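UPF0141 protein yjdB (Campylobacter jejuni subsp. jejuni HB93-13, PDB 4TN0) probably transfers phosphoethanolamine groups to periplasmic or cell-surface acceptors, as a zinc-dependent transferase of the alkaline phosphatase-like superfamily linked to polymyxin resistance and motility. Local coordinates at residues V24-R29 against L224-E229; Q154-P159 against N195-T200; D56-C61 against T251-I256; G228-E233 against I245-Q250. One frame throughout, in Å; residues are numbered along the deposited sequence.

In the fold
The four contacts surround the zinc end of the mixed central sheet of one alkaline phosphatase-like domain. Interaction 1 lies nearest the chain's centre and joins the loops leaving the parallel strands 18-24 and 218-224, bringing E26, D226 and H227 to the metal. Interaction 3, about 8 Å from it between centres, continues the sheet through strands 252-259 and 53-59. Interaction 2, about 9 Å from interaction 1, sets helix 186-211 against the loop after strand 146-152. Interaction 4 shares G228 and E229 with interaction 1 and runs through helix 248-251 directly into the strand of interaction 3. Along the chain, interactions 1 and 3 interleave and interaction 2 is nested within both; segments far apart in sequence meet near the zinc.

Interaction 1 (V24-R29 against L224-E229); sequences VGETAR and LSDHGE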
# COMPACT_ATOMS: atom_id res chain seq x y z
N VAL A 24 1.39 2.37 -2.01
CA VAL A 24 -0.05 2.46 -1.78
C VAL A 24 -0.83 1.90 -2.98
O VAL A 24 -0.88 2.49 -4.07
CB VAL A 24 -0.51 3.91 -1.52
CG1 VAL A 24 -2.03 3.99 -1.37
CG2 VAL A 24 0.22 4.48 -0.31
N GLY A 25 -1.44 0.75 -2.77
CA GLY A 25 -2.18 0.09 -3.82
C GLY A 25 -3.58 0.63 -4.06
O GLY A 25 -3.96 1.73 -3.62
N GLU A 26 -4.35 -0.14 -4.81
CA GLU A 26 -5.65 0.33 -5.22
C GLU A 26 -6.55 -0.87 -5.52
O GLU A 26 -6.23 -1.68 -6.40
CB GLU A 26 -5.53 1.25 -6.45
CG GLU A 26 -6.87 1.66 -7.06
CD GLU A 26 -7.67 2.53 -6.11
OE1 GLU A 26 -7.47 3.77 -6.11
OE2 GLU A 26 -8.46 1.96 -5.33
N THR A 27 -7.63 -1.00 -4.75
CA THR A 27 -8.74 -1.92 -5.01
C THR A 27 -8.37 -3.41 -4.82
O THR A 27 -9.22 -4.32 -4.88
CB THR A 27 -9.30 -1.63 -6.46
OG1 THR A 27 -9.77 -0.26 -6.52
CG2 THR A 27 -10.42 -2.56 -6.85
N ALA A 28 -7.10 -3.68 -4.54
CA ALA A 28 -6.69 -5.06 -4.30
C ALA A 28 -7.26 -5.60 -2.97
O ALA A 28 -7.19 -4.94 -1.93
CB ALA A 28 -5.17 -5.18 -4.30
N ARG A 29 -7.78 -6.83 -3.03
CA ARG A 29 -8.40 -7.44 -1.89
C ARG A 29 -7.60 -8.67 -1.54
O ARG A 29 -7.09 -9.35 -2.43
CB ARG A 29 -9.86 -7.81 -2.19
CG ARG A 29 -10.08 -9.10 -2.98
CD ARG A 29 -11.52 -9.22 -3.48
NE ARG A 29 -11.82 -10.57 -3.93
CZ ARG A 29 -13.02 -10.99 -4.33
NH1 ARG A 29 -14.05 -10.16 -4.35
NH2 ARG A 29 -13.20 -12.25 -4.70
N LEU A 224 0.58 -1.90 0.72
CA LEU A 224 -0.79 -2.21 1.17
C LEU A 224 -1.82 -1.57 0.25
O LEU A 224 -1.56 -0.54 -0.39
CB LEU A 224 -1.05 -1.76 2.61
CG LEU A 224 -1.12 -0.28 2.97
CD1 LEU A 224 -1.57 -0.15 4.42
CD2 LEU A 224 0.20 0.45 2.75
N SER A 225 -3.00 -2.16 0.20
CA SER A 225 -4.06 -1.62 -0.64
C SER A 225 -4.86 -0.60 0.15
O SER A 225 -4.84 -0.63 1.38
CB SER A 225 -4.96 -2.73 -1.15
OG SER A 225 -5.83 -2.21 -2.14
N ASP A 226 -5.54 0.31 -0.55
CA ASP A 226 -6.44 1.25 0.11
C ASP A 226 -7.73 0.56 0.59
O ASP A 226 -8.26 0.94 1.63
CB ASP A 226 -6.78 2.45 -0.79
CG ASP A 226 -7.43 2.05 -2.12
OD1 ASP A 226 -7.40 0.86 -2.48
OD2 ASP A 226 -7.94 2.95 -2.83
N HIS A 227 -8.22 -0.43 -0.15
CA HIS A 227 -9.44 -1.19 0.21
C HIS A 227 -9.63 -2.40 -0.73
O HIS A 227 -8.85 -2.62 -1.66
CB HIS A 227 -10.68 -0.32 0.14
CG HIS A 227 -10.84 0.36 -1.17
ND1 HIS A 227 -11.21 -0.31 -2.32
CD2 HIS A 227 -10.64 1.65 -1.54
CE1 HIS A 227 -11.23 0.53 -3.33
NE2 HIS A 227 -10.89 1.73 -2.89
N GLY A 228 -10.66 -3.20 -0.47
CA GLY A 228 -10.91 -4.36 -1.29
C GLY A 228 -11.83 -4.03 -2.45
O GLY A 228 -11.87 -2.91 -2.92
N GLU A 229 -12.55 -5.04 -2.92
CA GLU A 229 -13.43 -4.90 -4.08
C GLU A 229 -14.43 -6.05 -4.11
O GLU A 229 -14.08 -7.17 -3.77
CB GLU A 229 -12.64 -4.89 -5.38
CG GLU A 229 -13.47 -4.61 -6.64
CD GLU A 229 -13.68 -3.13 -6.89
OE1 GLU A 229 -13.71 -2.32 -5.91
OE2 GLU A 229 -13.82 -2.77 -8.09
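The side chain of T27 crosses that of E229, its CG2 3.3 Å from CD of the E229 carboxylate, whose oxygens bond Y161 and H239. CG2 stands anti to the backbone N and OG1 takes the place beside that N (chi1 -60°), from which OG1 donates to E26 OE2 at 2.8 Å. The same E26 OE2 sits 2.7 Å from D226 OD2, a separation explained by the zinc ion that both bind; the two carboxylate planes are turned 72° apart. H227 NE2 is a third ligand, and T65, a phosphothreonine in this crystal, completes the site. Such a carboxylate-rich metal site at the ends of neighbouring parallel strands is consistent with the alkaline phosphatase-like fold. Where strands 18-24 and 218-224 end, G25 N bonds to L224 O at 2.7 Å. Second-shell bonds fix the ligands. T27 N meets the syn lone pair of D226 OD1 at 2.9 Å, and H227 ND1 gives its proton to G228 O in the ring plane, 2.7 Å away. Further out, R29 NH1 donates to E229 O (3.0 Å) within the guanidinium plane, and R29 NE bonds N32.

Interaction 2 (Q154-P159 against N195-T200); sequences QGSHGP and NTLLYT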
# COMPACT_ATOMS: atom_id res chain seq x y z
N GLN A 154 -2.36 2.76 -9.61
CA GLN A 154 -3.70 2.61 -10.15
C GLN A 154 -4.16 1.18 -9.82
O GLN A 154 -5.37 0.91 -9.62
CB GLN A 154 -3.72 2.88 -11.66
CG GLN A 154 -5.10 2.93 -12.33
CD GLN A 154 -5.93 4.19 -12.01
OE1 GLN A 154 -5.77 4.82 -10.97
NE2 GLN A 154 -6.83 4.53 -12.91
N GLY A 155 -3.20 0.26 -9.74
CA GLY A 155 -3.43 -1.08 -9.24
C GLY A 155 -4.55 -1.82 -9.96
O GLY A 155 -4.44 -2.15 -11.13
N SER A 156 -5.62 -2.12 -9.23
CA SER A 156 -6.76 -2.86 -9.75
C SER A 156 -8.01 -1.99 -9.96
O SER A 156 -9.11 -2.52 -9.94
CB SER A 156 -7.13 -3.98 -8.78
OG SER A 156 -6.10 -4.94 -8.63
N HIS A 157 -7.85 -0.69 -10.16
CA HIS A 157 -9.00 0.21 -10.28
C HIS A 157 -10.01 -0.34 -11.28
O HIS A 157 -9.63 -0.79 -12.35
CB HIS A 157 -8.54 1.61 -10.71
CG HIS A 157 -9.66 2.61 -10.79
ND1 HIS A 157 -10.22 3.01 -11.99
CD2 HIS A 157 -10.29 3.32 -9.82
CE1 HIS A 157 -11.17 3.90 -11.76
NE2 HIS A 157 -11.23 4.11 -10.45
N GLY A 158 -11.28 -0.37 -10.91
CA GLY A 158 -12.34 -0.85 -11.79
C GLY A 158 -13.25 0.29 -12.19
O GLY A 158 -13.08 1.42 -11.72
N PRO A 159 -14.25 0.01 -13.05
CA PRO A 159 -14.64 -1.28 -13.65
C PRO A 159 -13.82 -1.75 -14.86
O PRO A 159 -13.97 -2.92 -15.26
CB PRO A 159 -16.08 -1.02 -14.06
CG PRO A 159 -16.09 0.43 -14.40
CD PRO A 159 -15.20 1.09 -13.39
N ASN A 195 -5.34 -10.99 -12.86
CA ASN A 195 -4.28 -10.48 -13.71
C ASN A 195 -3.76 -9.15 -13.20
O ASN A 195 -2.56 -8.92 -13.21
CB ASN A 195 -4.75 -10.30 -15.16
CG ASN A 195 -4.92 -11.60 -15.88
OD1 ASN A 195 -4.39 -12.63 -15.48
ND2 ASN A 195 -5.69 -11.56 -16.97
N THR A 196 -4.66 -8.27 -12.76
CA THR A 196 -4.25 -6.98 -12.25
C THR A 196 -3.41 -7.15 -10.99
O THR A 196 -2.49 -6.37 -10.75
CB THR A 196 -5.46 -6.06 -11.92
OG1 THR A 196 -6.16 -6.55 -10.76
CG2 THR A 196 -6.39 -6.00 -13.06
N LEU A 197 -3.72 -8.17 -10.20
CA LEU A 197 -2.96 -8.46 -8.99
C LEU A 197 -1.56 -8.98 -9.34
O LEU A 197 -0.56 -8.62 -8.70
CB LEU A 197 -3.70 -9.48 -8.13
CG LEU A 197 -5.05 -9.07 -7.50
CD1 LEU A 197 -5.67 -10.20 -6.71
CD2 LEU A 197 -4.89 -7.84 -6.61
N LEU A 198 -1.51 -9.83 -10.36
CA LEU A 198 -0.27 -10.41 -10.89
C LEU A 198 0.66 -9.31 -11.37
O LEU A 198 1.85 -9.29 -11.04
CB LEU A 198 -0.58 -11.37 -12.03
CG LEU A 198 0.56 -12.23 -12.56
CD1 LEU A 198 1.05 -13.16 -11.45
CD2 LEU A 198 0.06 -13.04 -13.75
N TYR A 199 0.11 -8.38 -12.13
CA TYR A 199 0.89 -7.27 -12.63
C TYR A 199 1.44 -6.43 -11.48
O TYR A 199 2.61 -6.09 -11.46
CB TYR A 199 0.04 -6.40 -13.56
CG TYR A 199 0.76 -5.22 -14.19
CD1 TYR A 199 1.99 -5.38 -14.81
CD2 TYR A 199 0.17 -3.96 -14.21
CE1 TYR A 199 2.63 -4.31 -15.43
CE2 TYR A 199 0.80 -2.88 -14.81
CZ TYR A 199 2.03 -3.06 -15.43
OH TYR A 199 2.65 -2.00 -16.03
N THR A 200 0.60 -6.15 -10.50
CA THR A 200 1.04 -5.44 -9.31
C THR A 200 2.09 -6.27 -8.57
O THR A 200 3.08 -5.72 -8.09
CB THR A 200 -0.14 -5.12 -8.37
OG1 THR A 200 -0.92 -4.08 -8.96
CG2 THR A 200 0.37 -4.62 -7.02
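S156 and T196 meet hydroxyl to hydroxyl, and with G155 they account for most of the 160 Å² buried here. S156 OG donates to T196 OG1 across 2.7 Å. The serine oxygen is placed beside its own backbone N (chi1 -63°), whereas T196 OG1 sits between its backbone N and carbonyl carbon (chi1 70°), on a helix side chain whose CB is directed at the loop. T196 OG1 is also hydrogen-bonded to the carbonyl of Y193, one turn earlier in helix 186-211, so the hydroxyl links the loop to the helix backbone. G155 contributes through its backbone: G155 O lies 4.1 Å from T196 CB, and G155 CA lies 3.9 Å from T200 OG1. Both loop residues are the central pair of a type II' turn from Q154 to H157, closed by H157 N bonding to Q154 O at 3.0 Å, with G155 at positive phi (55°). L197 CD2 lies 3.7 Å from S156 OG, an apolar neighbour of the hydroxyl pair. The turn follows strand 146-152, and its S156 N probably bonds to the backbone O of the zinc ligand E26. One buried hydroxyl pair amid sparse van der Waals contact therefore implies a directional, polar link between helix and turn.

Interaction 3 (D56-C61 against T251-I256); sequences DNFSSC and THIPAI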
# COMPACT_ATOMS: atom_id res chain seq x y z
N ASP A 56 -1.86 -11.67 6.77
CA ASP A 56 -3.06 -12.32 6.30
C ASP A 56 -4.31 -11.87 7.04
O ASP A 56 -5.39 -12.35 6.76
CB ASP A 56 -2.91 -13.84 6.39
CG ASP A 56 -2.34 -14.30 7.71
OD1 ASP A 56 -3.07 -14.21 8.73
OD2 ASP A 56 -1.16 -14.73 7.72
N ASN A 57 -4.16 -10.93 7.96
CA ASN A 57 -5.28 -10.46 8.76
C ASN A 57 -5.30 -8.93 8.89
O ASN A 57 -5.50 -8.38 9.95
CB ASN A 57 -5.22 -11.12 10.14
CG ASN A 57 -6.53 -11.01 10.90
OD1 ASN A 57 -7.59 -10.78 10.31
ND2 ASN A 57 -6.47 -11.17 12.22
N PHE A 58 -5.12 -8.27 7.75
CA PHE A 58 -4.92 -6.84 7.66
C PHE A 58 -6.18 -6.18 7.11
O PHE A 58 -6.70 -6.61 6.07
CB PHE A 58 -3.73 -6.57 6.74
CG PHE A 58 -2.98 -5.31 7.04
CD1 PHE A 58 -3.32 -4.12 6.42
CD2 PHE A 58 -1.91 -5.32 7.92
CE1 PHE A 58 -2.61 -2.96 6.69
CE2 PHE A 58 -1.20 -4.16 8.18
CZ PHE A 58 -1.55 -2.99 7.58
N SER A 59 -6.66 -5.13 7.78
CA SER A 59 -7.90 -4.46 7.40
C SER A 59 -7.71 -3.01 7.00
O SER A 59 -6.74 -2.38 7.38
CB SER A 59 -8.91 -4.52 8.54
OG SER A 59 -9.63 -5.74 8.52
N SER A 60 -8.68 -2.47 6.26
CA SER A 60 -8.59 -1.09 5.80
C SER A 60 -9.43 -0.20 6.68
O SER A 60 -10.30 -0.66 7.42
CB SER A 60 -9.05 -0.94 4.35
OG SER A 60 -10.43 -1.25 4.23
N CYS A 61 -9.19 1.09 6.54
CA CYS A 61 -9.83 2.08 7.36
C CYS A 61 -11.22 2.41 6.81
O CYS A 61 -12.14 2.72 7.57
CB CYS A 61 -8.93 3.33 7.41
SG CYS A 61 -9.57 4.63 8.44
N THR A 251 -13.02 -4.86 2.92
CA THR A 251 -12.22 -4.37 4.04
C THR A 251 -10.93 -5.15 4.31
O THR A 251 -9.96 -4.62 4.90
CB THR A 251 -13.06 -4.36 5.36
OG1 THR A 251 -13.50 -5.69 5.67
CG2 THR A 251 -14.27 -3.49 5.21
N HIS A 252 -10.91 -6.40 3.87
CA HIS A 252 -9.76 -7.29 4.10
C HIS A 252 -8.76 -7.15 2.94
O HIS A 252 -9.01 -7.63 1.82
CB HIS A 252 -10.26 -8.74 4.24
CG HIS A 252 -9.19 -9.73 4.61
ND1 HIS A 252 -7.95 -9.35 5.08
CD2 HIS A 252 -9.19 -11.08 4.58
CE1 HIS A 252 -7.22 -10.44 5.31
NE2 HIS A 252 -7.96 -11.50 5.02
N ILE A 253 -7.64 -6.49 3.22
CA ILE A 253 -6.65 -6.12 2.21
C ILE A 253 -5.34 -6.86 2.40
O ILE A 253 -5.03 -7.31 3.50
CB ILE A 253 -6.34 -4.59 2.24
CG1 ILE A 253 -6.10 -4.15 3.70
CG2 ILE A 253 -7.44 -3.79 1.60
CD1 ILE A 253 -5.56 -2.74 3.83
N PRO A 254 -4.54 -6.93 1.33
CA PRO A 254 -3.19 -7.46 1.45
C PRO A 254 -2.24 -6.43 2.07
O PRO A 254 -2.38 -5.22 1.87
CB PRO A 254 -2.80 -7.73 -0.00
CG PRO A 254 -3.50 -6.64 -0.73
CD PRO A 254 -4.84 -6.59 -0.07
N ALA A 255 -1.27 -6.93 2.82
CA ALA A 255 -0.13 -6.12 3.20
C ALA A 255 1.10 -7.00 3.05
O ALA A 255 1.09 -8.17 3.44
CB ALA A 255 -0.27 -5.59 4.62
N ILE A 256 2.13 -6.43 2.42
CA ILE A 256 3.35 -7.15 2.09
C ILE A 256 4.58 -6.35 2.52
O ILE A 256 4.71 -5.17 2.19
CB ILE A 256 3.44 -7.43 0.57
CG1 ILE A 256 2.42 -8.49 0.16
CG2 ILE A 256 4.85 -7.85 0.16
CD1 ILE A 256 2.28 -8.61 -1.38
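Backbone hydrogen bonds join F58 and S60 to T251 and I253 of the 251-256 segment. I253 N donates to F58 O at 3.0 Å, and S60 N to T251 O at 2.8 Å; between them S59 and H252 form a non-hydrogen-bonded antiparallel pair, where S59 CA makes a CA-H...O contact with T251 O. With CG anti to the backbone N, chi1 -174° carries the H252 ring to the backbone oxygens of D56 and F58. H252 ND1 donates to F58 O at 3.2 Å, with the acceptor only 8° out of the ring plane. F58 O thus accepts two bonds, from I253 N and H252 ND1, which reach it from opposite faces of its carbonyl plane. At the ring edge, H252 CE1 approaches D56 O to 3.0 Å.

The apolar group centres on F58. A255 CB sits over the centre of one ring face, 3.6 Å from the F58 centroid and 12° off the normal, a CH-pi contact. I253 meets the same ring at its edge, CD1 lying 3.7 Å from F58 CD1. Beyond S60, the C61-C71 disulfide ties the following loop to helix 68-73. This is the antiparallel pairing of strands 53-59 and 252-259 within the mixed central sheet of the alkaline phosphatase-like fold.

Interaction 4 (G228-E233 against I245-Q250); sequences GESLGE and IAPSYQ
Mixed backbone and side-chain bonding joins the loop after the zinc ligand H227 to the short helix 248-251, beside the metal site of this alkaline phosphatase-like domain. The chain between the two segments carries strand 237-238, which pairs with strand 230-231 in a small antiparallel sheet, and helix 248-251 then passes straight into strand 252-259 of the central sheet. Closeness of the main chains is the first evidence: G228 and Q250 have their CA atoms 3.7 Å apart. G228 N donates to Q250 O at 2.7 Å and E229 N to Y249 O at 2.9 Å, each donor standing well above the plane of its acceptor carbonyl. G228 CA also makes a CA-H...O contact with Y249 O at 3.1 Å.

Two side-chain pairs extend the join. The carboxylate of E233 lies over one face of the Y249 ring, its plane only 21° from that of the ring, with OE2 3.6 Å above and displaced toward the rim. Both carboxylate oxygens are bonded: E233 OE1 accepts from L231 N at 2.9 Å, while OE2 forms a salt bridge with R29, which makes a cation-pi contact with Y249 as well. The positive guanidinium would be expected to offset the carboxylate's charge beside the pi cloud. In the other pair, the extended side chain of Q250 reaches S230, and Q250 OE1 accepts from M241 N. The Q250 NE2 proton points nearly straight at S230 OG, 3.0 Å away at 171°, with the oxygen 4° out of the amide plane.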
# COMPACT_ATOMS: atom_id res chain seq x y z
N GLY A 228 -10.66 -3.20 -0.47
CA GLY A 228 -10.91 -4.36 -1.29
C GLY A 228 -11.83 -4.03 -2.45
O GLY A 228 -11.87 -2.91 -2.92
N GLU A 229 -12.55 -5.04 -2.92
CA GLU A 229 -13.43 -4.90 -4.08
C GLU A 229 -14.43 -6.05 -4.11
O GLU A 229 -14.08 -7.17 -3.77
CB GLU A 229 -12.64 -4.89 -5.38
CG GLU A 229 -13.47 -4.61 -6.64
CD GLU A 229 -13.68 -3.13 -6.89
OE1 GLU A 229 -13.71 -2.32 -5.91
OE2 GLU A 229 -13.82 -2.77 -8.09
N SER A 230 -15.66 -5.76 -4.50
CA SER A 230 -16.66 -6.80 -4.76
C SER A 230 -16.69 -7.17 -6.26
O SER A 230 -16.57 -6.29 -7.11
CB SER A 230 -18.04 -6.37 -4.29
OG SER A 230 -18.14 -6.50 -2.89
N LEU A 231 -16.93 -8.45 -6.57
CA LEU A 231 -16.90 -8.93 -7.95
C LEU A 231 -18.18 -9.69 -8.31
O LEU A 231 -18.13 -10.74 -8.96
CB LEU A 231 -15.67 -9.82 -8.15
CG LEU A 231 -14.31 -9.14 -7.93
CD1 LEU A 231 -13.22 -10.16 -7.90
CD2 LEU A 231 -13.99 -8.11 -8.97
N GLY A 232 -19.33 -9.18 -7.87
CA GLY A 232 -20.61 -9.79 -8.20
C GLY A 232 -21.16 -10.72 -7.13
O GLY A 232 -22.32 -11.13 -7.19
N GLU A 233 -20.34 -11.10 -6.16
CA GLU A 233 -20.84 -11.91 -5.07
C GLU A 233 -22.02 -11.19 -4.41
O GLU A 233 -21.92 -10.02 -4.05
CB GLU A 233 -19.75 -12.21 -4.04
CG GLU A 233 -18.44 -12.73 -4.62
CD GLU A 233 -17.42 -11.61 -4.83
OE1 GLU A 233 -17.79 -10.42 -4.69
OE2 GLU A 233 -16.24 -11.92 -5.09
N ILE A 245 -21.46 -2.52 7.21
CA ILE A 245 -22.20 -3.62 6.62
C ILE A 245 -21.43 -4.24 5.48
O ILE A 245 -21.90 -5.19 4.87
CB ILE A 245 -23.57 -3.19 6.08
CG1 ILE A 245 -23.40 -2.29 4.85
CG2 ILE A 245 -24.38 -2.51 7.12
CD1 ILE A 245 -24.71 -1.94 4.14
N ALA A 246 -20.23 -3.73 5.21
CA ALA A 246 -19.47 -4.18 4.04
C ALA A 246 -18.98 -5.62 4.21
O ALA A 246 -18.61 -6.02 5.29
CB ALA A 246 -18.26 -3.24 3.79
N PRO A 247 -18.96 -6.39 3.11
CA PRO A 247 -18.35 -7.72 3.15
C PRO A 247 -16.83 -7.62 3.32
O PRO A 247 -16.21 -6.60 2.95
CB PRO A 247 -18.69 -8.32 1.78
CG PRO A 247 -18.84 -7.13 0.90
CD PRO A 247 -19.41 -6.03 1.75
N SER A 248 -16.21 -8.66 3.86
CA SER A 248 -14.76 -8.63 4.06
C SER A 248 -13.99 -8.44 2.73
O SER A 248 -12.84 -8.03 2.75
CB SER A 248 -14.29 -9.90 4.77
OG SER A 248 -14.57 -11.05 4.00
N TYR A 249 -14.63 -8.78 1.59
CA TYR A 249 -14.07 -8.53 0.26
C TYR A 249 -13.64 -7.08 0.10
O TYR A 249 -12.71 -6.81 -0.63
CB TYR A 249 -15.06 -8.89 -0.86
CG TYR A 249 -15.22 -10.38 -1.09
CD1 TYR A 249 -14.11 -11.21 -1.04
CD2 TYR A 249 -16.48 -10.95 -1.33
CE1 TYR A 249 -14.24 -12.57 -1.22
CE2 TYR A 249 -16.62 -12.32 -1.52
CZ TYR A 249 -15.48 -13.12 -1.46
OH TYR A 249 -15.57 -14.47 -1.66
N GLN A 250 -14.33 -6.16 0.79
CA GLN A 250 -14.02 -4.74 0.66
C GLN A 250 -13.10 -4.19 1.76
O GLN A 250 -12.47 -3.16 1.55
CB GLN A 250 -15.30 -3.91 0.59
CG GLN A 250 -16.04 -4.16 -0.72
CD GLN A 250 -17.23 -3.26 -0.94
OE1 GLN A 250 -17.31 -2.13 -0.41
NE2 GLN A 250 -18.16 -3.75 -1.73